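Local coordinates for protein probable 3-hydroxybutyryl-CoA dehydrogenase (Escherichia coli, PDB 3MOG) that catalyses the NAD-dependent oxidation of (3S)-3-hydroxyadipyl-CoA to 3-oxoadipyl-CoA in the breakdown of phenylacetate, at residues C[30-35]-C[80-85]; C[88-93]-C[97-102]; C[164-169]-C[180-185]; C[203-208]-C[383-388]; C[248-253]-C[259-264]. One frame throughout, in Å; residues are numbered along the deposited sequence. Where two conformers were deposited one is given.

How the contacts relate
From the N terminus, three contacts follow one another in series inside the NAD-binding domain. Contact 1 closes a loop from strand 31-34, past two helices and strand 73-76, to the turn before strand 87-90. Contact 2 opens just beyond that turn and closes a much shorter loop, from strand 87-90 to the helix after it. Contact 3 ties helix 163-175 to strand 179-184, at the other end of the same sheet. Contact 4 then spans the longest stretch of chain, joining helix 196-207 to the reduced Rossmann domain at 383-388. Contact 5 is nested within that span, and the two touch where Trp203 packs on Ser262 and Val264.

Contact 1. Residues C[30-35]-C[80-85]; sequences QVLLYD and HALAAA
In the Rossmann-type NAD-binding domain, Leu32 and Tyr34 on strand 31-34 pack against Leu82, which sits in the 3-10 turn leading toward strand 87-90. Leu32 and Tyr34 are two residues apart in the strand, so they present the same side of the sheet, and the branch of Leu82 that ends in CD2 comes in between their stems: CD2 lies 3.8 Å from Leu32 CB and 4.0 Å from Tyr34 CB. Leu82 gets there with CG anti to its carbonyl carbon (chi1 -42°), which swings the isobutyl end from the turn up to the strand. Its other methyl, CD1, approaches the Tyr34 ring obliquely. Around this small apolar cluster, Val76 of strand 73-76 touches Leu32, Tyr34 and Leu82, while Ala9 of strand 8-11 touches Leu82 from the other neighbouring strand; the turn thus covers this part of the sheet. Leu33 points the opposite way, toward helices 15-26 and 38-57. At the strand's C-terminal end Asp35 bonds to Ser13 through OD2, a placement consistent with the acidic residue that grips the adenosine ribose in many NAD-binding Rossmann folds. No hydrogen bond links the two segments, and the nearest approach is a methyl on a carbonyl: Leu32 CD1 lies 3.4 Å from Ala81 O.

Contact 2. Residues C[88-93]-C[97-102]; sequences VIEAAS and EVKKAL
Beyond strand 87-90 the chain leaves the sheet through Ala91, Ala92 and Ser93 and turns back into helix 96-109, leaving Ser93 CA and Val98 CA 6.6 Å apart. Glu90, the last strand residue, reaches toward the helix with CG anti to its backbone N (chi1 -178°) and a bend at the next bond. Its CG rests 3.6 Å from Leu102 CD2, an apolar touch at the base of the side chain. Further out, the carboxylate meets the flank of Lys99, the two chains crossing at about a right angle, with Glu90 OE1 3.2 Å from Lys99 CE. Lys99 CE also lies 3.2 Å from Ser93 O, so the lysine stem touches both a carboxylate and a carbonyl oxygen. The ammonium goes past: Lys99 NZ is 4.4 Å from Glu90 OE1, beyond a salt bridge, and pairs instead with Glu94. In the model Ala92 N donates to Glu90 OE2 from above the carboxylate plane, at a separation so short that its exact length is doubtful, while OE1 bonds to Thr118. Nearer the start of the helix, Ser93 CB lies 3.7 Å from Val98 CG1. The contact joins the first two elements of a beta-alpha-beta unit: strand 115-118, its third, runs beside strand 87-90 and places Thr118 against Lys99, while Leu102 leans on Ile11 of strand 8-11.

Contact 3. Residues C[164-169]-C[180-185]; sequences EVVEQL and PVRCHS
Val166 and Arg182 form the close-packed half of this contact. The CG1 methyl of Val166, directed from the helix toward the strand, lies 3.9 Å from Arg182 CG and 3.5 Å from Arg182 NH1, and the two side chains cross at a slant. Val166 is buried, touching Ser157 of strand 152-157 as well. The helix here, 163-175, is the crossover of a beta-alpha-beta unit between the parallel strands 152-157 and 179-184, the latter an outermost strand of the sheet within this chain; Asp414 accepts from the backbone N of Arg182. Toward solvent the contact becomes polar, and rests on one exposed side chain rather than on packing. Glu167 leaves the helix pointing away from the strand, then bends at chi2 (-61°) so that its carboxylate curls back to the arginine. The salt bridge is lopsided: NH1 and NH2 of Arg182 both grip Glu167 OE2, at 2.8 Å and 3.2 Å, whereas Arg182 NH2 reaches Glu167 OE1 only weakly, at 3.4 Å. OE2 lies near the guanidinium plane, at its edge, but the two flat groups are turned 43° apart, and both donors meet OE2 from the same face of the carboxylate.

Contact 4. Residues C[203-208]-C[383-388]; sequences WRALEE and ADYPGM
Tyr385 reaches from the loop after the last strand of the reduced Rossmann domain to the end of helix 196-207 in the first C-terminal domain, where its side chain meets Arg204, Ala205 and Glu208. Tyr385 OH lies 3.7 Å from Ala205 N, over the helix backbone, while Ala205 CB touches the ring at Tyr385 CE2, 4.2 Å away. On the other flank Glu208 OE1 stands at the ring edge, 3.9 Å from Tyr385 CE1, with carboxylate and ring planes almost perpendicular (83°). A water completes this first shell: it donates to Tyr385 OH and Glu208 OE2, each at 2.7 Å, and accepts from Arg204 NE. A phenylalanine in place of Tyr385 would probably leave that water without one of its acceptors and cut this water-mediated link between the two segments. Further out, the ring extends toward the helix because CG is anti to the backbone N (chi1 -173°), and Tyr452 packs against it. The same Tyr452 takes a cation-pi contact from Arg204, whose NH1 forms a salt bridge to Glu454, while Lys407 of the third subunit packs on Glu208. Behind the ring, a type II turn from Tyr385 to Met388 shapes the loop, with Gly387 at positive phi and Met388 N bonded to Tyr385 O at 2.8 Å.

Contact 5. Residues C[248-253]-C[259-264]; sequences SVFNAF and FLPSLV
Phe250, in the last turns of helix 239-252, runs its whole side chain along residues 259-261. CG is anti to the backbone N (chi1 179°), which directs the ring at the chain leading into helix 263-270. Phe250 CB begins 3.3 Å from Phe259 O, and CG stays near that carbonyl while also meeting Pro261 CD. At the ring the two sides part: Phe250 CD1 remains 3.3 Å from Phe259 O, whereas Phe250 CD2 is 3.6 Å from Pro261 CD. CE1 goes on to the CA and CD1 of Leu260, and Phe250 CZ, at the tip, ends 3.9 Å from Leu260 CD1. Pro261 CD sits over the face of the Phe250 ring in a CH-pi contact, 10° off its normal. With the ring cut back to an alanine, a gap is likely to open beneath the Pro261 ring and Leu260 to lose the aromatic flank it lies along. At the preceding residue the roles are exchanged, with Val249 CG1 over the Phe259 ring, 3.9 Å from its centroid. The Phe253 and Phe259 rings lie nearly flat to one another (planes 18° apart) but are offset, centroids 5.2 Å apart. Trp254 of the third subunit packs on Leu260 and Pro261, while Leu263 of the second packs on Phe253, so the contact lies at the trimer interfaces. Ser262 N-caps the next helix by accepting from Val264 N. Across the two segments there is no hydrogen bond: the association rests on dispersion and CH-pi contacts among largely buried carbons, with the Phe259 carbonyl against the Phe250 ring.

Contact 1. Residues C[30-35]-C[80-85]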
# COMPACT_ATOMS: atom_id res chain seq x y z
N GLN C 30 -16.47 16.47 43.27
CA GLN C 30 -16.79 17.81 42.81
C GLN C 30 -16.35 17.90 41.35
O GLN C 30 -15.19 17.62 41.03
CB GLN C 30 -16.09 18.84 43.70
CG GLN C 30 -16.29 20.29 43.30
CD GLN C 30 -16.65 21.17 44.49
OE1 GLN C 30 -15.99 22.18 44.76
NE2 GLN C 30 -17.71 20.79 45.21
N VAL C 31 -17.28 18.25 40.47
CA VAL C 31 -17.00 18.31 39.04
C VAL C 31 -17.10 19.72 38.47
O VAL C 31 -18.17 20.34 38.51
CB VAL C 31 -17.88 17.34 38.21
CG1 VAL C 31 -17.59 17.48 36.70
CG2 VAL C 31 -17.66 15.91 38.66
N LEU C 32 -15.98 20.22 37.96
CA LEU C 32 -15.97 21.48 37.23
C LEU C 32 -16.22 21.18 35.76
O LEU C 32 -15.35 20.66 35.07
CB LEU C 32 -14.63 22.19 37.41
CG LEU C 32 -14.23 22.53 38.86
CD1 LEU C 32 -12.78 22.99 38.94
CD2 LEU C 32 -15.13 23.58 39.47
N LEU C 33 -17.43 21.48 35.30
CA LEU C 33 -17.78 21.26 33.90
C LEU C 33 -17.52 22.54 33.08
O LEU C 33 -18.24 23.53 33.21
CB LEU C 33 -19.24 20.81 33.77
CG LEU C 33 -19.79 20.37 32.40
CD1 LEU C 33 -19.05 19.17 31.80
CD2 LEU C 33 -21.26 20.04 32.55
N TYR C 34 -16.48 22.52 32.25
CA TYR C 34 -16.01 23.70 31.53
C TYR C 34 -16.40 23.72 30.06
O TYR C 34 -16.19 22.75 29.34
CB TYR C 34 -14.48 23.83 31.65
CG TYR C 34 -13.87 24.89 30.74
CD1 TYR C 34 -13.19 24.54 29.57
CD2 TYR C 34 -13.99 26.25 31.05
CE1 TYR C 34 -12.64 25.51 28.74
CE2 TYR C 34 -13.43 27.23 30.21
CZ TYR C 34 -12.76 26.85 29.07
OH TYR C 34 -12.22 27.80 28.24
N ASP C 35 -16.96 24.86 29.65
CA ASP C 35 -17.18 25.22 28.25
C ASP C 35 -17.25 26.74 28.21
O ASP C 35 -17.62 27.37 29.21
CB ASP C 35 -18.49 24.62 27.74
CG ASP C 35 -18.57 24.57 26.22
OD1 ASP C 35 -17.74 25.22 25.54
OD2 ASP C 35 -19.47 23.88 25.70
N HIS C 80 -9.41 29.26 34.39
CA HIS C 80 -8.60 29.42 35.59
C HIS C 80 -9.20 28.74 36.80
O HIS C 80 -8.48 28.40 37.73
CB HIS C 80 -8.33 30.89 35.87
CG HIS C 80 -7.36 31.52 34.92
ND1 HIS C 80 -6.00 31.44 35.09
CD2 HIS C 80 -7.56 32.22 33.78
CE1 HIS C 80 -5.40 32.07 34.09
NE2 HIS C 80 -6.32 32.55 33.28
N ALA C 81 -10.52 28.55 36.79
CA ALA C 81 -11.21 27.82 37.86
C ALA C 81 -10.76 26.36 37.93
O ALA C 81 -10.83 25.75 39.00
CB ALA C 81 -12.72 27.91 37.69
N LEU C 82 -10.27 25.82 36.82
CA LEU C 82 -9.74 24.45 36.80
C LEU C 82 -8.37 24.28 37.48
O LEU C 82 -7.78 23.20 37.42
CB LEU C 82 -9.70 23.88 35.37
CG LEU C 82 -10.83 24.07 34.35
CD1 LEU C 82 -10.54 23.18 33.15
CD2 LEU C 82 -12.20 23.76 34.91
N ALA C 83 -7.86 25.34 38.12
CA ALA C 83 -6.60 25.25 38.88
C ALA C 83 -6.72 24.35 40.12
O ALA C 83 -5.73 23.79 40.58
CB ALA C 83 -6.10 26.63 39.28
N ALA C 84 -7.94 24.23 40.63
CA ALA C 84 -8.23 23.38 41.79
C ALA C 84 -8.33 21.87 41.47
O ALA C 84 -8.28 21.04 42.38
CB ALA C 84 -9.50 23.88 42.46
N ALA C 85 -8.47 21.53 40.19
CA ALA C 85 -8.69 20.13 39.77
C ALA C 85 -7.45 19.26 39.89
O ALA C 85 -6.35 19.67 39.52
CB ALA C 85 -9.22 20.08 38.35

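Contact 2. Residues C[88-93]-C[97-102]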
# COMPACT_ATOMS: atom_id res chain seq x y z
N VAL C 88 -8.14 16.51 35.01
CA VAL C 88 -8.89 17.10 33.93
C VAL C 88 -9.13 16.03 32.88
O VAL C 88 -8.19 15.32 32.47
CB VAL C 88 -8.14 18.28 33.29
CG1 VAL C 88 -8.96 18.87 32.17
CG2 VAL C 88 -7.83 19.35 34.33
N ILE C 89 -10.39 15.89 32.47
CA ILE C 89 -10.75 15.00 31.37
C ILE C 89 -11.31 15.85 30.22
O ILE C 89 -12.39 16.40 30.32
CB ILE C 89 -11.77 13.94 31.80
CG1 ILE C 89 -11.26 13.15 33.00
CG2 ILE C 89 -12.09 12.98 30.64
CD1 ILE C 89 -12.33 12.30 33.67
N GLU C 90 -10.54 15.93 29.14
CA GLU C 90 -10.89 16.74 27.98
C GLU C 90 -11.72 15.93 26.99
O GLU C 90 -11.33 14.85 26.60
CB GLU C 90 -9.59 17.23 27.31
CG GLU C 90 -9.77 18.12 26.11
CD GLU C 90 -10.12 17.36 24.83
OE1 GLU C 90 -9.49 16.32 24.55
OE2 GLU C 90 -11.05 17.82 24.13
N ALA C 91 -12.84 16.48 26.56
CA ALA C 91 -13.68 15.83 25.57
C ALA C 91 -14.36 16.87 24.66
O ALA C 91 -15.57 16.85 24.48
CB ALA C 91 -14.72 14.97 26.27
N ALA C 92 -13.58 17.79 24.10
CA ALA C 92 -14.13 18.81 23.21
C ALA C 92 -13.74 18.53 21.75
O ALA C 92 -14.03 17.43 21.25
CB ALA C 92 -13.70 20.21 23.65
N SER C 93 -13.10 19.49 21.07
CA SER C 93 -12.77 19.34 19.65
C SER C 93 -11.78 18.21 19.39
O SER C 93 -10.83 18.04 20.14
CB SER C 93 -12.22 20.66 19.07
OG SER C 93 -11.78 20.51 17.72
N GLU C 97 -4.69 20.39 16.55
CA GLU C 97 -4.17 21.72 16.91
C GLU C 97 -4.97 22.43 18.02
O GLU C 97 -4.39 23.11 18.84
CB GLU C 97 -4.01 22.61 15.66
CG GLU C 97 -3.05 22.09 14.57
CD GLU C 97 -1.68 21.61 15.10
OE1 GLU C 97 -1.21 20.54 14.62
OE2 GLU C 97 -1.07 22.27 15.98
N VAL C 98 -6.29 22.22 18.04
CA VAL C 98 -7.14 22.70 19.14
C VAL C 98 -6.74 22.07 20.49
O VAL C 98 -6.55 22.79 21.47
CB VAL C 98 -8.64 22.42 18.86
CG1 VAL C 98 -9.52 23.03 19.94
CG2 VAL C 98 -9.05 22.96 17.49
N LYS C 99 -6.60 20.74 20.51
CA LYS C 99 -6.21 20.02 21.72
C LYS C 99 -4.85 20.43 22.24
O LYS C 99 -4.67 20.58 23.45
CB LYS C 99 -6.23 18.51 21.49
CG LYS C 99 -7.58 17.89 21.66
CD LYS C 99 -7.56 16.42 21.29
CE LYS C 99 -8.93 15.82 21.49
NZ LYS C 99 -9.28 14.95 20.35
N LYS C 100 -3.90 20.60 21.32
CA LYS C 100 -2.54 21.03 21.67
C LYS C 100 -2.57 22.40 22.34
O LYS C 100 -1.90 22.61 23.36
CB LYS C 100 -1.64 21.04 20.44
CG LYS C 100 -1.09 19.67 20.04
CD LYS C 100 -0.36 19.69 18.68
CE LYS C 100 0.97 20.44 18.71
NZ LYS C 100 1.99 19.82 19.60
N ALA C 101 -3.39 23.30 21.78
CA ALA C 101 -3.63 24.63 22.36
C ALA C 101 -4.31 24.56 23.74
O ALA C 101 -3.93 25.29 24.66
CB ALA C 101 -4.45 25.49 21.39
N LEU C 102 -5.31 23.69 23.87
CA LEU C 102 -6.00 23.49 25.14
C LEU C 102 -5.06 22.97 26.23
O LEU C 102 -5.06 23.48 27.35
CB LEU C 102 -7.20 22.55 24.97
CG LEU C 102 -8.20 22.27 26.11
CD1 LEU C 102 -8.54 23.50 26.95
CD2 LEU C 102 -9.46 21.69 25.50

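Contact 3. Residues C[164-169]-C[180-185]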
# COMPACT_ATOMS: atom_id res chain seq x y z
N GLU C 164 2.93 5.49 37.33
CA GLU C 164 2.13 5.83 38.50
C GLU C 164 0.81 6.49 38.09
O GLU C 164 -0.25 6.22 38.68
CB GLU C 164 2.91 6.70 39.49
CG GLU C 164 3.92 5.93 40.34
CD GLU C 164 4.20 6.59 41.68
OE1 GLU C 164 3.27 7.20 42.25
OE2 GLU C 164 5.34 6.48 42.18
N VAL C 165 0.89 7.33 37.06
CA VAL C 165 -0.27 7.98 36.45
C VAL C 165 -1.29 6.95 35.94
O VAL C 165 -2.48 7.08 36.21
CB VAL C 165 0.19 8.96 35.35
CG1 VAL C 165 -0.99 9.47 34.54
CG2 VAL C 165 0.97 10.13 35.98
N VAL C 166 -0.81 5.92 35.24
CA VAL C 166 -1.64 4.81 34.76
C VAL C 166 -2.35 4.10 35.94
O VAL C 166 -3.57 3.87 35.90
CB VAL C 166 -0.81 3.79 33.91
CG1 VAL C 166 -1.57 2.50 33.67
CG2 VAL C 166 -0.40 4.41 32.59
N GLU C 167 -1.58 3.81 36.99
CA GLU C 167 -2.10 3.11 38.17
C GLU C 167 -3.16 3.94 38.87
O GLU C 167 -4.19 3.40 39.29
CB GLU C 167 -0.98 2.82 39.17
CG GLU C 167 0.05 1.80 38.74
CD GLU C 167 -0.53 0.42 38.47
OE1 GLU C 167 -1.41 -0.03 39.23
OE2 GLU C 167 -0.08 -0.21 37.49
N GLN C 168 -2.89 5.24 39.00
CA GLN C 168 -3.84 6.19 39.57
C GLN C 168 -5.14 6.20 38.76
O GLN C 168 -6.23 6.05 39.33
CB GLN C 168 -3.23 7.60 39.62
CG GLN C 168 -2.27 7.86 40.79
CD GLN C 168 -1.75 9.29 40.81
OE1 GLN C 168 -0.57 9.54 40.56
NE2 GLN C 168 -2.64 10.24 41.09
N LEU C 169 -5.01 6.33 37.44
CA LEU C 169 -6.19 6.33 36.55
C LEU C 169 -6.98 5.04 36.56
O LEU C 169 -8.22 5.08 36.56
CB LEU C 169 -5.82 6.74 35.11
CG LEU C 169 -5.30 8.18 35.03
CD1 LEU C 169 -4.91 8.52 33.60
CD2 LEU C 169 -6.33 9.17 35.59
N PRO C 180 -11.04 -0.56 33.79
CA PRO C 180 -9.96 -0.04 32.97
C PRO C 180 -9.18 -1.16 32.29
O PRO C 180 -9.08 -2.28 32.82
CB PRO C 180 -9.07 0.68 33.98
CG PRO C 180 -9.30 -0.07 35.28
CD PRO C 180 -10.71 -0.57 35.23
N VAL C 181 -8.68 -0.86 31.09
CA VAL C 181 -7.70 -1.69 30.40
C VAL C 181 -6.58 -0.74 29.96
O VAL C 181 -6.85 0.41 29.63
CB VAL C 181 -8.30 -2.46 29.18
CG1 VAL C 181 -9.25 -3.57 29.65
CG2 VAL C 181 -9.02 -1.51 28.18
N ARG C 182 -5.33 -1.20 30.00
CA ARG C 182 -4.19 -0.36 29.60
C ARG C 182 -3.76 -0.68 28.19
O ARG C 182 -3.80 -1.84 27.77
CB ARG C 182 -3.00 -0.59 30.53
CG ARG C 182 -3.36 -0.53 31.99
CD ARG C 182 -2.67 -1.65 32.75
NE ARG C 182 -3.12 -1.67 34.13
CZ ARG C 182 -2.40 -1.21 35.16
NH1 ARG C 182 -1.18 -0.71 34.96
NH2 ARG C 182 -2.91 -1.24 36.39
N CYS C 183 -3.35 0.35 27.45
CA CYS C 183 -2.82 0.20 26.12
C CYS C 183 -1.95 1.41 25.78
O CYS C 183 -2.08 2.45 26.39
CB CYS C 183 -3.94 0.04 25.08
SG CYS C 183 -4.89 1.51 24.74
N HIS C 184 -1.06 1.24 24.81
CA HIS C 184 -0.20 2.33 24.34
C HIS C 184 -0.95 3.14 23.31
O HIS C 184 -1.99 2.71 22.81
CB HIS C 184 1.10 1.78 23.74
CG HIS C 184 2.22 2.77 23.72
ND1 HIS C 184 2.83 3.22 24.86
CD2 HIS C 184 2.83 3.40 22.69
CE1 HIS C 184 3.78 4.09 24.54
NE2 HIS C 184 3.80 4.21 23.23
N SER C 185 -0.43 4.32 22.99
CA SER C 185 -1.07 5.21 22.06
C SER C 185 -0.83 4.83 20.60
O SER C 185 -0.19 5.55 19.84
CB SER C 185 -0.63 6.66 22.32
OG SER C 185 -1.55 7.53 21.71

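Contact 4. Residues C[203-208]-C[383-388]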
# COMPACT_ATOMS: atom_id res chain seq x y z
N TRP C 203 -18.52 -6.10 4.46
CA TRP C 203 -18.45 -5.32 3.21
C TRP C 203 -17.90 -6.12 2.02
O TRP C 203 -18.40 -5.98 0.90
CB TRP C 203 -17.63 -4.06 3.41
CG TRP C 203 -18.24 -3.09 4.40
CD1 TRP C 203 -17.68 -2.65 5.57
CD2 TRP C 203 -19.51 -2.43 4.29
NE1 TRP C 203 -18.53 -1.77 6.20
CE2 TRP C 203 -19.66 -1.62 5.44
CE3 TRP C 203 -20.53 -2.44 3.32
CZ2 TRP C 203 -20.80 -0.83 5.66
CZ3 TRP C 203 -21.67 -1.66 3.54
CH2 TRP C 203 -21.78 -0.86 4.70
N ARG C 204 -16.89 -6.95 2.27
CA ARG C 204 -16.33 -7.80 1.21
C ARG C 204 -17.34 -8.84 0.73
O ARG C 204 -17.47 -9.06 -0.48
CB ARG C 204 -15.06 -8.47 1.67
CG ARG C 204 -13.83 -7.64 1.39
CD ARG C 204 -12.62 -8.39 1.79
NE ARG C 204 -12.25 -9.41 0.82
CZ ARG C 204 -11.06 -9.45 0.22
NH1 ARG C 204 -10.16 -8.52 0.49
NH2 ARG C 204 -10.78 -10.42 -0.64
N ALA C 205 -18.05 -9.45 1.68
CA ALA C 205 -19.10 -10.41 1.37
C ALA C 205 -20.20 -9.71 0.56
O ALA C 205 -20.61 -10.21 -0.48
CB ALA C 205 -19.66 -11.02 2.67
N LEU C 206 -20.62 -8.54 1.04
CA LEU C 206 -21.60 -7.69 0.35
C LEU C 206 -21.20 -7.29 -1.07
O LEU C 206 -22.03 -7.35 -1.98
CB LEU C 206 -21.88 -6.44 1.18
CG LEU C 206 -23.20 -5.72 1.00
CD1 LEU C 206 -24.36 -6.68 0.71
CD2 LEU C 206 -23.47 -4.95 2.28
N GLU C 207 -19.93 -6.92 -1.27
CA GLU C 207 -19.43 -6.49 -2.59
C GLU C 207 -19.41 -7.65 -3.57
O GLU C 207 -19.53 -7.45 -4.77
CB GLU C 207 -18.03 -5.87 -2.48
CG GLU C 207 -17.55 -5.09 -3.72
CD GLU C 207 -16.29 -4.26 -3.49
OE1 GLU C 207 -15.66 -4.38 -2.41
OE2 GLU C 207 -15.92 -3.46 -4.37
N GLU C 208 -19.26 -8.87 -3.06
CA GLU C 208 -19.26 -10.04 -3.94
C GLU C 208 -20.61 -10.78 -4.04
O GLU C 208 -20.67 -11.83 -4.68
CB GLU C 208 -18.11 -10.98 -3.58
CG GLU C 208 -16.77 -10.54 -4.18
CD GLU C 208 -15.61 -11.43 -3.76
OE1 GLU C 208 -15.63 -12.64 -4.06
OE2 GLU C 208 -14.65 -10.91 -3.16
N ALA C 383 -23.63 -18.15 -1.31
CA ALA C 383 -22.67 -18.53 -2.35
C ALA C 383 -21.50 -19.35 -1.77
O ALA C 383 -21.25 -19.32 -0.56
CB ALA C 383 -22.18 -17.31 -3.11
N ASP C 384 -20.82 -20.09 -2.64
CA ASP C 384 -19.69 -20.94 -2.29
C ASP C 384 -18.43 -20.06 -2.10
O ASP C 384 -17.55 -19.99 -2.95
CB ASP C 384 -19.50 -22.01 -3.38
CG ASP C 384 -18.61 -23.17 -2.93
OD1 ASP C 384 -18.26 -23.27 -1.74
OD2 ASP C 384 -18.26 -23.99 -3.80
N TYR C 385 -18.39 -19.42 -0.94
CA TYR C 385 -17.44 -18.38 -0.61
C TYR C 385 -16.43 -18.92 0.42
O TYR C 385 -16.83 -19.39 1.48
CB TYR C 385 -18.25 -17.24 0.01
CG TYR C 385 -17.54 -15.95 0.30
CD1 TYR C 385 -16.91 -15.20 -0.72
CD2 TYR C 385 -17.56 -15.41 1.59
CE1 TYR C 385 -16.30 -13.99 -0.45
CE2 TYR C 385 -16.95 -14.19 1.87
CZ TYR C 385 -16.33 -13.49 0.85
OH TYR C 385 -15.72 -12.29 1.12
N PRO C 386 -15.13 -18.86 0.08
CA PRO C 386 -14.04 -19.34 0.93
C PRO C 386 -14.15 -18.85 2.36
O PRO C 386 -14.31 -17.65 2.60
CB PRO C 386 -12.80 -18.76 0.25
CG PRO C 386 -13.14 -18.72 -1.18
CD PRO C 386 -14.62 -18.36 -1.22
N GLY C 387 -14.14 -19.77 3.32
CA GLY C 387 -14.21 -19.40 4.73
C GLY C 387 -15.59 -18.96 5.18
O GLY C 387 -15.81 -18.76 6.38
N MET C 388 -16.50 -18.81 4.22
CA MET C 388 -17.89 -18.39 4.45
C MET C 388 -17.98 -17.08 5.24
O MET C 388 -17.37 -16.09 4.83
CB MET C 388 -18.73 -19.54 5.04
CG MET C 388 -18.71 -20.82 4.20
SD MET C 388 -19.70 -20.70 2.70
CE MET C 388 -21.19 -21.38 3.39
O HOH W 1 -13.79 -11.59 -0.64

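Contact 5. Residues C[248-253]-C[259-264]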
# COMPACT_ATOMS: atom_id res chain seq x y z
N SER C 248 -9.32 6.14 9.21
CA SER C 248 -8.35 6.73 10.11
C SER C 248 -7.31 5.68 10.53
O SER C 248 -6.11 5.95 10.49
CB SER C 248 -9.05 7.37 11.32
OG SER C 248 -8.19 7.51 12.44
N VAL C 249 -7.77 4.49 10.92
CA VAL C 249 -6.89 3.38 11.30
C VAL C 249 -6.05 2.96 10.08
O VAL C 249 -4.83 2.83 10.16
CB VAL C 249 -7.68 2.19 11.90
CG1 VAL C 249 -6.78 1.04 12.19
CG2 VAL C 249 -8.40 2.62 13.18
N PHE C 250 -6.72 2.81 8.94
CA PHE C 250 -6.06 2.50 7.68
C PHE C 250 -4.88 3.43 7.37
O PHE C 250 -3.77 2.97 7.06
CB PHE C 250 -7.10 2.57 6.55
CG PHE C 250 -6.55 2.29 5.17
CD1 PHE C 250 -6.04 1.04 4.84
CD2 PHE C 250 -6.57 3.28 4.19
CE1 PHE C 250 -5.56 0.77 3.57
CE2 PHE C 250 -6.08 3.03 2.91
CZ PHE C 250 -5.59 1.78 2.59
N ASN C 251 -5.13 4.74 7.46
CA ASN C 251 -4.13 5.75 7.12
C ASN C 251 -3.02 5.89 8.17
O ASN C 251 -1.89 6.17 7.81
CB ASN C 251 -4.79 7.11 6.89
CG ASN C 251 -5.59 7.16 5.59
OD1 ASN C 251 -5.15 6.68 4.55
ND2 ASN C 251 -6.78 7.74 5.66
N ALA C 252 -3.36 5.68 9.44
CA ALA C 252 -2.38 5.77 10.52
C ALA C 252 -1.42 4.58 10.53
O ALA C 252 -0.38 4.63 11.20
CB ALA C 252 -3.08 5.94 11.89
N PHE C 253 -1.78 3.52 9.81
CA PHE C 253 -0.92 2.35 9.64
C PHE C 253 -0.29 2.36 8.25
O PHE C 253 0.20 1.32 7.74
CB PHE C 253 -1.70 1.05 9.83
CG PHE C 253 -1.81 0.59 11.28
CD1 PHE C 253 -3.04 0.55 11.91
CD2 PHE C 253 -0.68 0.16 11.99
CE1 PHE C 253 -3.17 0.10 13.24
CE2 PHE C 253 -0.80 -0.28 13.31
CZ PHE C 253 -2.05 -0.32 13.94
N PHE C 259 -6.68 -3.25 6.86
CA PHE C 259 -7.57 -2.16 7.26
C PHE C 259 -8.18 -1.40 6.06
O PHE C 259 -8.70 -0.31 6.22
CB PHE C 259 -6.86 -1.19 8.23
CG PHE C 259 -6.41 -1.83 9.51
CD1 PHE C 259 -5.06 -1.84 9.87
CD2 PHE C 259 -7.33 -2.44 10.37
CE1 PHE C 259 -4.63 -2.43 11.05
CE2 PHE C 259 -6.91 -3.05 11.56
CZ PHE C 259 -5.56 -3.04 11.91
N LEU C 260 -8.10 -1.99 4.87
CA LEU C 260 -8.68 -1.42 3.65
C LEU C 260 -10.14 -0.97 3.80
O LEU C 260 -10.97 -1.71 4.34
CB LEU C 260 -8.57 -2.43 2.50
CG LEU C 260 -8.68 -1.94 1.05
CD1 LEU C 260 -7.56 -0.96 0.73
CD2 LEU C 260 -8.66 -3.11 0.08
N PRO C 261 -10.45 0.27 3.36
CA PRO C 261 -11.86 0.68 3.32
C PRO C 261 -12.64 0.00 2.17
O PRO C 261 -12.03 -0.60 1.29
CB PRO C 261 -11.79 2.20 3.14
CG PRO C 261 -10.39 2.57 3.67
CD PRO C 261 -9.54 1.41 3.22
N SER C 262 -13.97 0.10 2.21
CA SER C 262 -14.84 -0.47 1.17
C SER C 262 -15.39 0.60 0.22
O SER C 262 -15.85 1.64 0.68
CB SER C 262 -16.01 -1.19 1.83
OG SER C 262 -16.84 -1.83 0.88
N LEU C 263 -15.38 0.33 -1.09
CA LEU C 263 -16.08 1.22 -2.05
C LEU C 263 -17.60 1.18 -1.84
O LEU C 263 -18.30 2.12 -2.19
CB LEU C 263 -15.77 0.89 -3.51
CG LEU C 263 -14.34 1.03 -4.04
CD1 LEU C 263 -14.23 0.10 -5.23
CD2 LEU C 263 -13.95 2.47 -4.42
N VAL C 264 -18.09 0.08 -1.28
CA VAL C 264 -19.51 -0.07 -0.97
C VAL C 264 -19.90 0.85 0.18
O VAL C 264 -20.95 1.49 0.12
CB VAL C 264 -19.90 -1.54 -0.65
CG1 VAL C 264 -21.42 -1.66 -0.43
CG2 VAL C 264 -19.46 -2.45 -1.77